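PDB 1UZB: 1-pyrroline-5-carboxylate dehydrogenase from Thermus thermophilus, which probably oxidises glutamate semialdehyde, the hydrolysed open-chain form of 1-pyrroline-5-carboxylate, to glutamate with a nicotinamide cofactor. Local coordinates for residues A118-V121 against Y122-K126; A133-A136 against E137-F141; G477-V480 against G481-P484. All coordinates share one frame; numbering follows the deposited sequence.

Contact 1: residues A118-V121 against Y122-K126; sequences ATLV and YEVGK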
ATOM      1  N   ALA A 118     -14.592 -23.036 -34.960  1.00  5.57           N
ATOM      2  CA  ALA A 118     -14.978 -23.699 -36.200  1.00  5.95           C
ATOM      3  C   ALA A 118     -15.473 -22.692 -37.230  1.00  5.76           C
ATOM      4  O   ALA A 118     -15.243 -22.854 -38.431  1.00  6.91           O
ATOM      5  CB  ALA A 118     -16.060 -24.734 -35.920  1.00  6.93           C
ATOM      6  N   THR A 119     -16.151 -21.649 -36.764  1.00  5.56           N
ATOM      7  CA  THR A 119     -16.664 -20.633 -37.670  1.00  5.89           C
ATOM      8  C   THR A 119     -15.490 -19.866 -38.281  1.00  6.46           C
ATOM      9  O   THR A 119     -15.528 -19.496 -39.452  1.00  7.27           O
ATOM     10  CB  THR A 119     -17.627 -19.667 -36.950  1.00  6.09           C
ATOM     11  OG1 THR A 119     -18.685 -20.421 -36.345  1.00  8.19           O
ATOM     12  CG2 THR A 119     -18.236 -18.684 -37.940  1.00  9.01           C
ATOM     13  N   LEU A 120     -14.442 -19.642 -37.494  1.00  6.32           N
ATOM     14  CA  LEU A 120     -13.251 -18.952 -37.993  1.00  6.26           C
ATOM     15  C   LEU A 120     -12.541 -19.811 -39.036  1.00  5.86           C
ATOM     16  O   LEU A 120     -12.039 -19.303 -40.040  1.00  6.37           O
ATOM     17  CB  LEU A 120     -12.280 -18.659 -36.846  1.00  6.62           C
ATOM     18  CG  LEU A 120     -12.663 -17.522 -35.898  1.00  5.59           C
ATOM     19  CD1 LEU A 120     -11.688 -17.495 -34.735  1.00  6.36           C
ATOM     20  CD2 LEU A 120     -12.647 -16.193 -36.643  1.00  7.27           C
ATOM     21  N   VAL A 121     -12.481 -21.113 -38.780  1.00  5.51           N
ATOM     22  CA  VAL A 121     -11.846 -22.040 -39.704  1.00  5.86           C
ATOM     23  C   VAL A 121     -12.493 -21.922 -41.082  1.00  6.68           C
ATOM     24  O   VAL A 121     -11.807 -21.749 -42.091  1.00  7.20           O
ATOM     25  CB  VAL A 121     -11.982 -23.500 -39.199  1.00  5.72           C
ATOM     26  CG1 VAL A 121     -11.538 -24.475 -40.280  1.00  6.25           C
ATOM     27  CG2 VAL A 121     -11.147 -23.694 -37.937  1.00  5.68           C
ATOM     28  N   TYR A 122     -13.820 -22.000 -41.116  1.00  6.62           N
ATOM     29  CA  TYR A 122     -14.554 -21.925 -42.373  1.00  6.33           C
ATOM     30  C   TYR A 122     -14.705 -20.546 -42.998  1.00  6.59           C
ATOM     31  O   TYR A 122     -14.626 -20.424 -44.222  1.00  7.27           O
ATOM     32  CB  TYR A 122     -15.943 -22.553 -42.210  1.00  6.96           C
ATOM     33  CG  TYR A 122     -15.912 -24.058 -42.084  1.00  6.92           C
ATOM     34  CD1 TYR A 122     -16.382 -24.694 -40.936  1.00  7.81           C
ATOM     35  CD2 TYR A 122     -15.390 -24.847 -43.110  1.00  7.73           C
ATOM     36  CE1 TYR A 122     -16.332 -26.080 -40.813  1.00  9.38           C
ATOM     37  CE2 TYR A 122     -15.334 -26.230 -42.996  1.00  8.77           C
ATOM     38  CZ  TYR A 122     -15.808 -26.838 -41.846  1.00  9.92           C
ATOM     39  OH  TYR A 122     -15.751 -28.208 -41.731  1.00 13.43           O
ATOM     40  N   GLU A 123     -14.910 -19.509 -42.187  1.00  5.79           N
ATOM     41  CA  GLU A 123     -15.108 -18.177 -42.754  1.00  6.09           C
ATOM     42  C   GLU A 123     -13.854 -17.405 -43.155  1.00  5.99           C
ATOM     43  O   GLU A 123     -13.872 -16.685 -44.159  1.00  6.00           O
ATOM     44  CB  GLU A 123     -15.953 -17.296 -41.826  1.00  6.94           C
ATOM     45  CG  GLU A 123     -16.469 -16.053 -42.553  1.00  8.01           C
ATOM     46  CD  GLU A 123     -17.396 -15.184 -41.723  1.00  8.79           C
ATOM     47  OE1 GLU A 123     -18.188 -14.431 -42.334  1.00  8.91           O
ATOM     48  OE2 GLU A 123     -17.330 -15.238 -40.473  1.00 10.07           O
ATOM     49  N   VAL A 124     -12.776 -17.530 -42.380  1.00  6.03           N
ATOM     50  CA  VAL A 124     -11.550 -16.814 -42.722  1.00  6.42           C
ATOM     51  C   VAL A 124     -10.321 -17.695 -42.949  1.00  6.51           C
ATOM     52  O   VAL A 124      -9.211 -17.192 -43.109  1.00  6.91           O
ATOM     53  CB  VAL A 124     -11.212 -15.703 -41.688  1.00  7.24           C
ATOM     54  CG1 VAL A 124     -12.331 -14.667 -41.663  1.00  7.22           C
ATOM     55  CG2 VAL A 124     -11.000 -16.299 -40.312  1.00  7.39           C
ATOM     56  N   GLY A 125     -10.519 -19.010 -42.959  1.00  6.36           N
ATOM     57  CA  GLY A 125      -9.421 -19.918 -43.239  1.00  6.18           C
ATOM     58  C   GLY A 125      -8.304 -20.099 -42.234  1.00  5.79           C
ATOM     59  O   GLY A 125      -7.149 -20.310 -42.618  1.00  6.92           O
ATOM     60  N   LYS A 126      -8.628 -20.014 -40.950  1.00  5.92           N
ATOM     61  CA  LYS A 126      -7.623 -20.227 -39.916  1.00  5.53           C
ATOM     62  C   LYS A 126      -7.557 -21.716 -39.626  1.00  5.10           C
ATOM     63  O   LYS A 126      -8.585 -22.399 -39.663  1.00  6.58           O
ATOM     64  CB  LYS A 126      -8.003 -19.502 -38.622  1.00  7.43           C
ATOM     65  CG  LYS A 126      -7.995 -18.001 -38.734  1.00 10.08           C
ATOM     66  CD  LYS A 126      -7.860 -17.338 -37.375  1.00  9.38           C
ATOM     67  CE  LYS A 126      -7.577 -15.859 -37.558  1.00 10.36           C
ATOM     68  NZ  LYS A 126      -7.227 -15.170 -36.286  1.00 10.06           N
TER

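Contact 2: residues A133-A136 against E137-F141; sequences ADVA and EAIDF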
ATOM      1  N   ALA A 133      -6.617 -19.635 -30.710  1.00  5.81           N
ATOM      2  CA  ALA A 133      -5.924 -18.482 -30.143  1.00  5.54           C
ATOM      3  C   ALA A 133      -6.766 -17.216 -30.282  1.00  6.50           C
ATOM      4  O   ALA A 133      -6.786 -16.373 -29.387  1.00  5.88           O
ATOM      5  CB  ALA A 133      -4.573 -18.290 -30.830  1.00  7.71           C
ATOM      6  N   ASP A 134      -7.461 -17.098 -31.409  1.00  5.08           N
ATOM      7  CA  ASP A 134      -8.308 -15.946 -31.709  1.00  4.92           C
ATOM      8  C   ASP A 134      -9.435 -15.849 -30.674  1.00  5.31           C
ATOM      9  O   ASP A 134      -9.606 -14.820 -30.019  1.00  5.71           O
ATOM     10  CB  ASP A 134      -8.879 -16.110 -33.129  1.00  6.41           C
ATOM     11  CG  ASP A 134      -9.562 -14.857 -33.658  1.00  8.58           C
ATOM     12  OD1 ASP A 134     -10.323 -14.215 -32.908  1.00  8.71           O
ATOM     13  OD2 ASP A 134      -9.353 -14.534 -34.849  1.00  8.53           O
ATOM     14  N   VAL A 135     -10.195 -16.927 -30.514  1.00  5.08           N
ATOM     15  CA  VAL A 135     -11.296 -16.923 -29.557  1.00  6.15           C
ATOM     16  C   VAL A 135     -10.799 -16.738 -28.121  1.00  4.82           C
ATOM     17  O   VAL A 135     -11.434 -16.038 -27.321  1.00  5.97           O
ATOM     18  CB  VAL A 135     -12.122 -18.221 -29.667  1.00  5.03           C
ATOM     19  CG1 VAL A 135     -13.241 -18.216 -28.638  1.00  8.70           C
ATOM     20  CG2 VAL A 135     -12.709 -18.337 -31.076  1.00  7.79           C
ATOM     21  N   ALA A 136      -9.668 -17.357 -27.790  1.00  5.48           N
ATOM     22  CA  ALA A 136      -9.103 -17.228 -26.450  1.00  5.13           C
ATOM     23  C   ALA A 136      -8.773 -15.764 -26.158  1.00  4.41           C
ATOM     24  O   ALA A 136      -9.000 -15.279 -25.049  1.00  5.29           O
ATOM     25  CB  ALA A 136      -7.853 -18.087 -26.327  1.00  6.27           C
ATOM     26  N   GLU A 137      -8.243 -15.060 -27.155  1.00  4.47           N
ATOM     27  CA  GLU A 137      -7.898 -13.651 -27.001  1.00  4.91           C
ATOM     28  C   GLU A 137      -9.161 -12.812 -26.786  1.00  4.18           C
ATOM     29  O   GLU A 137      -9.148 -11.864 -26.007  1.00  4.17           O
ATOM     30  CB  GLU A 137      -7.143 -13.148 -28.234  1.00  5.31           C
ATOM     31  CG  GLU A 137      -6.634 -11.718 -28.107  1.00  8.72           C
ATOM     32  CD  GLU A 137      -5.940 -11.228 -29.363  1.00 11.75           C
ATOM     33  OE1 GLU A 137      -5.150 -11.995 -29.946  1.00 18.11           O
ATOM     34  OE2 GLU A 137      -6.174 -10.069 -29.760  1.00 17.62           O
ATOM     35  N   ALA A 138     -10.243 -13.153 -27.484  1.00  4.29           N
ATOM     36  CA  ALA A 138     -11.507 -12.430 -27.338  1.00  3.90           C
ATOM     37  C   ALA A 138     -12.006 -12.553 -25.896  1.00  4.60           C
ATOM     38  O   ALA A 138     -12.421 -11.570 -25.285  1.00  4.70           O
ATOM     39  CB  ALA A 138     -12.550 -12.996 -28.302  1.00  4.86           C
ATOM     40  N   ILE A 139     -11.970 -13.773 -25.365  1.00  4.59           N
ATOM     41  CA  ILE A 139     -12.393 -14.016 -23.995  1.00  3.98           C
ATOM     42  C   ILE A 139     -11.488 -13.194 -23.073  1.00  3.57           C
ATOM     43  O   ILE A 139     -11.967 -12.545 -22.139  1.00  4.28           O
ATOM     44  CB  ILE A 139     -12.293 -15.520 -23.657  1.00  4.68           C
ATOM     45  CG1 ILE A 139     -13.316 -16.301 -24.489  1.00  6.00           C
ATOM     46  CG2 ILE A 139     -12.537 -15.743 -22.177  1.00  5.44           C
ATOM     47  CD1 ILE A 139     -13.078 -17.798 -24.511  1.00  6.10           C
ATOM     48  N   ASP A 140     -10.185 -13.200 -23.354  1.00  3.96           N
ATOM     49  CA  ASP A 140      -9.235 -12.435 -22.547  1.00  3.47           C
ATOM     50  C   ASP A 140      -9.579 -10.947 -22.514  1.00  4.16           C
ATOM     51  O   ASP A 140      -9.519 -10.323 -21.456  1.00  4.50           O
ATOM     52  CB  ASP A 140      -7.798 -12.591 -23.069  1.00  5.04           C
ATOM     53  CG  ASP A 140      -7.187 -13.941 -22.739  1.00  5.68           C
ATOM     54  OD1 ASP A 140      -7.771 -14.696 -21.932  1.00  7.32           O
ATOM     55  OD2 ASP A 140      -6.101 -14.241 -23.284  1.00  7.09           O
ATOM     56  N   PHE A 141      -9.919 -10.369 -23.665  1.00  3.98           N
ATOM     57  CA  PHE A 141     -10.264  -8.948 -23.701  1.00  4.19           C
ATOM     58  C   PHE A 141     -11.442  -8.650 -22.777  1.00  4.75           C
ATOM     59  O   PHE A 141     -11.421  -7.672 -22.027  1.00  4.62           O
ATOM     60  CB  PHE A 141     -10.624  -8.501 -25.123  1.00  5.35           C
ATOM     61  CG  PHE A 141      -9.438  -8.177 -25.988  1.00  5.11           C
ATOM     62  CD1 PHE A 141      -9.360  -8.683 -27.281  1.00  5.08           C
ATOM     63  CD2 PHE A 141      -8.421  -7.340 -25.535  1.00  4.61           C
ATOM     64  CE1 PHE A 141      -8.290  -8.362 -28.116  1.00  6.32           C
ATOM     65  CE2 PHE A 141      -7.346  -7.012 -26.363  1.00  5.77           C
ATOM     66  CZ  PHE A 141      -7.281  -7.525 -27.654  1.00  4.87           C
TER
HETATM   67  O   HOH W   1      -5.232 -14.383 -31.004  1.00 17.65           O

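Contact 3: residues G477-V480 against G481-P484; sequences GALV and GVQP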
ATOM      1  N   GLY A 477       1.204 -13.182 -31.701  1.00  6.67           N
ATOM      2  CA  GLY A 477       0.484 -13.711 -30.555  1.00  7.29           C
ATOM      3  C   GLY A 477       0.574 -12.991 -29.225  1.00  6.60           C
ATOM      4  O   GLY A 477       0.598 -13.644 -28.180  1.00  6.53           O
ATOM      5  N   ALA A 478       0.611 -11.663 -29.248  1.00  6.39           N
ATOM      6  CA  ALA A 478       0.672 -10.893 -28.012  1.00  5.79           C
ATOM      7  C   ALA A 478      -0.515 -11.286 -27.134  1.00  5.54           C
ATOM      8  O   ALA A 478      -1.654 -11.339 -27.601  1.00  7.68           O
ATOM      9  CB  ALA A 478       0.623  -9.403 -28.319  1.00  6.97           C
ATOM     10  N   LEU A 479      -0.246 -11.560 -25.865  1.00  5.34           N
ATOM     11  CA  LEU A 479      -1.297 -11.949 -24.934  1.00  4.76           C
ATOM     12  C   LEU A 479      -1.861 -10.768 -24.167  1.00  4.55           C
ATOM     13  O   LEU A 479      -1.119  -9.924 -23.671  1.00  4.93           O
ATOM     14  CB  LEU A 479      -0.762 -12.982 -23.946  1.00  5.38           C
ATOM     15  CG  LEU A 479      -0.376 -14.342 -24.533  1.00  5.72           C
ATOM     16  CD1 LEU A 479       0.305 -15.184 -23.468  1.00  8.30           C
ATOM     17  CD2 LEU A 479      -1.613 -15.044 -25.064  1.00  7.51           C
ATOM     18  N   VAL A 480      -3.184 -10.718 -24.081  1.00  5.06           N
ATOM     19  CA  VAL A 480      -3.872  -9.666 -23.350  1.00  4.91           C
ATOM     20  C   VAL A 480      -3.317  -9.607 -21.926  1.00  3.64           C
ATOM     21  O   VAL A 480      -3.110 -10.641 -21.282  1.00  4.76           O
ATOM     22  CB  VAL A 480      -5.392  -9.950 -23.303  1.00  5.41           C
ATOM     23  CG1 VAL A 480      -6.078  -9.027 -22.304  1.00  5.67           C
ATOM     24  CG2 VAL A 480      -5.988  -9.756 -24.689  1.00  7.36           C
ATOM     25  N   GLY A 481      -3.048  -8.393 -21.454  1.00  4.15           N
ATOM     26  CA  GLY A 481      -2.533  -8.206 -20.108  1.00  4.92           C
ATOM     27  C   GLY A 481      -1.029  -8.363 -19.959  1.00  4.71           C
ATOM     28  O   GLY A 481      -0.386  -7.595 -19.241  1.00  5.31           O
ATOM     29  N   VAL A 482      -0.468  -9.355 -20.644  1.00  4.52           N
ATOM     30  CA  VAL A 482       0.963  -9.643 -20.588  1.00  4.56           C
ATOM     31  C   VAL A 482       1.772  -8.698 -21.464  1.00  4.09           C
ATOM     32  O   VAL A 482       2.785  -8.138 -21.029  1.00  4.75           O
ATOM     33  CB  VAL A 482       1.253 -11.086 -21.063  1.00  3.57           C
ATOM     34  CG1 VAL A 482       2.734 -11.395 -20.926  1.00  4.75           C
ATOM     35  CG2 VAL A 482       0.421 -12.081 -20.260  1.00  4.92           C
ATOM     36  N   GLN A 483       1.310  -8.526 -22.696  1.00  4.90           N
ATOM     37  CA  GLN A 483       1.979  -7.678 -23.666  1.00  5.25           C
ATOM     38  C   GLN A 483       1.080  -6.612 -24.282  1.00  6.42           C
ATOM     39  O   GLN A 483       0.441  -6.850 -25.311  1.00  6.56           O
ATOM     40  CB  GLN A 483       2.576  -8.544 -24.783  1.00  6.14           C
ATOM     41  CG  GLN A 483       3.732  -9.428 -24.334  1.00  6.68           C
ATOM     42  CD  GLN A 483       3.456 -10.917 -24.485  1.00  5.34           C
ATOM     43  OE1 GLN A 483       2.471 -11.335 -25.100  1.00  6.64           O
ATOM     44  NE2 GLN A 483       4.341 -11.729 -23.925  1.00  6.07           N
ATOM     45  N   PRO A 484       1.000  -5.427 -23.648  1.00  6.47           N
ATOM     46  CA  PRO A 484       0.170  -4.338 -24.181  1.00  5.59           C
ATOM     47  C   PRO A 484       0.486  -4.246 -25.673  1.00  5.04           C
ATOM     48  O   PRO A 484       1.650  -4.120 -26.051  1.00  4.63           O
ATOM     49  CB  PRO A 484       0.667  -3.129 -23.403  1.00  6.40           C
ATOM     50  CG  PRO A 484       0.963  -3.719 -22.054  1.00  6.34           C
ATOM     51  CD  PRO A 484       1.655  -5.028 -22.388  1.00  6.21           C
TER
HETATM   52  O   HOH W   2       2.791 -13.649 -26.601  1.00  6.95           O
HETATM   53  O   HOH W   3      -2.119  -7.188 -24.685  1.00 14.13           O

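Contact 1: residues A118-V121 against Y122-K126
Thr-119 O accepts Glu-123 N at 2.8 Å in a run of i to i+4 backbone hydrogen bonds through the last turn of helix 113-124. On either side of it in the run, Tyr-122 N reaches Ala-118 O at 3.2 Å and Val-124 N reaches Leu-120 O at 3.0 Å. The next bond, Gly-125 N to Val-121 O, is weak and strongly bent (N-H...O 122°), because the backbone of Val-124 has already drifted from helical values. Gly-125 then turns to a positive phi (70°), which favours glycine. The chain turns back, and Val-121 CA lies 3.3 Å from Lys-126 O in a CA-H...O contact; this buried oxygen has no hydrogen-bond partner in the model. Val-121 CG2, anti to its own carbonyl carbon, presses on that same oxygen. Among the side chains, Tyr-122 leans obliquely over the preceding turn, its CD1 3.3 Å from Ala-118 O. Leu-120 and Val-124 run side by side, CD2 to CG2 4.0 Å apart. The polar ends are buried and paired with other parts of the chain: Thr-119 OG1 with Lys-218, Tyr-122 OH with Glu-355, and the Glu-123 carboxylate with Ser-55 OG and the backbone N-H groups of Val-214 and Val-215 at the start of helix 213-226. Lys-126 forms a salt bridge with Asp-134. The helix end is thus wedged between helix 17-32, which meets Ala-118 and Tyr-122, helix 213-226 beside Thr-119, and helix 128-149, whose Ala-131 touches both Leu-120 and Val-121.

Contact 2: residues A133-A136 against E137-F141
Asp-140 lays one face of its carboxylate on the carbonyl oxygen of Ala-136, which stands almost squarely above the carboxyl carbon, 3.2 Å from CG. The side chain folds back over the preceding turn because CG is anti to the carbonyl carbon (chi1 -75°). The rim of the group is engaged as well: OD1 accepts the backbone N-H of Glu-9 and OD2 the amide of Asn-8, which fixes the rotation of the carboxylate. Glu-137 carries the second flat group. With CG anti to the backbone N (chi1 -175°) and the chain extended, its carboxylate swings beside the helix, where a water donates to OE1 at 2.6 Å. The same water gives a weak hydrogen bond to Ala-133 O at 3.0 Å and so spans one turn.

Beneath these groups the helix backbone is regular. Ala-133 O takes Glu-137 N, Asp-134 O takes Ala-138 N, Val-135 O takes Ile-139 N at 3.0 Å, and Asp-140 N binds Ala-136 O at 2.9 Å, so that this last carbonyl meets both the N-H and the carboxylate face of one residue. On the apolar flank Val-135 and Ile-139 cross obliquely, CG1 to CD1 4.2 Å, while Ile-139 CG1 rests 3.4 Å from Val-135 O. Leu-116 of helix 113-124 and Met-109 of helix 95-111 cover this flank.

Helix 128-149 here combines an apolar flank of Val-135 and Ile-139 with carboxylates whose stems also pack on neighbours. The two amide donors at Asp-140 probably favour its ionised form, partly opposed by the carbonyl oxygen above its face. Asp-134 OD1 and Glu-137 OE1 are 6.4 Å apart, and Lys-126, salt-bridged to Asp-134, is likely to offset the effect of these like charges.

Contact 3: residues G477-V480 against G481-P484
Leu-479 is gripped through both its N-H and its carbonyl by Gln-483. Leu-479 N donates almost straight to Gln-483 OE1 (2.8 Å, 175°), while Gln-483 N returns a bond to Leu-479 O at 3.0 Å, nearly along the C=O axis. The glutamine chain bends at chi2 (118°) to bring the amide alongside the leucine, and a water bridges OE1 to Gly-477 O, 2.7 Å from that carbonyl oxygen. NE2 binds Asn-167 OD1 of a neighbouring subunit. Between these bonds the backbone makes a type II beta turn, Leu-479 to Val-482, closed by a weak bond from Val-482 N to Leu-479 O at 3.1 Å; Gly-481, at its third position, has backbone angles under which a side chain would collide with Val-480 O. An alanine in place of Gln-483 would probably leave Leu-479 N without its acceptor, break the water link to Gly-477 O and deprive Asn-167 of the other subunit of its amide partner. Further out, Val-482 CG2 packs on Leu-479 CB at 4.0 Å, and Ala-478 CB meets Gln-483 CB at 4.1 Å. Leu-479 also lies on Tyr-162 of the neighbouring subunit.

Overall arrangement
The three contacts follow in series along the chain. Contacts 1 and 2 lie on consecutive helices, 113-124 and 128-149, with centres about 15 Å apart; their junction joins the salt bridge of Lys-126 and Asp-134 with apolar packing of Leu-120 CD1 on Asp-134 CB and Val-135 CG2. Contact 3 comes far later, in the loop after strand 468-471, an outermost strand of the seven-stranded sheet, yet its centre is only about 11 Å from that of contact 2. There Val-480 settles against Glu-137, Asp-140 and Phe-141, with Phe-141 CE2 3.5 Å from Val-480 CG2. Contacts 1 and 3 do not touch. Helix 128-149 thus connects the early helices to a late loop that also reaches a second subunit.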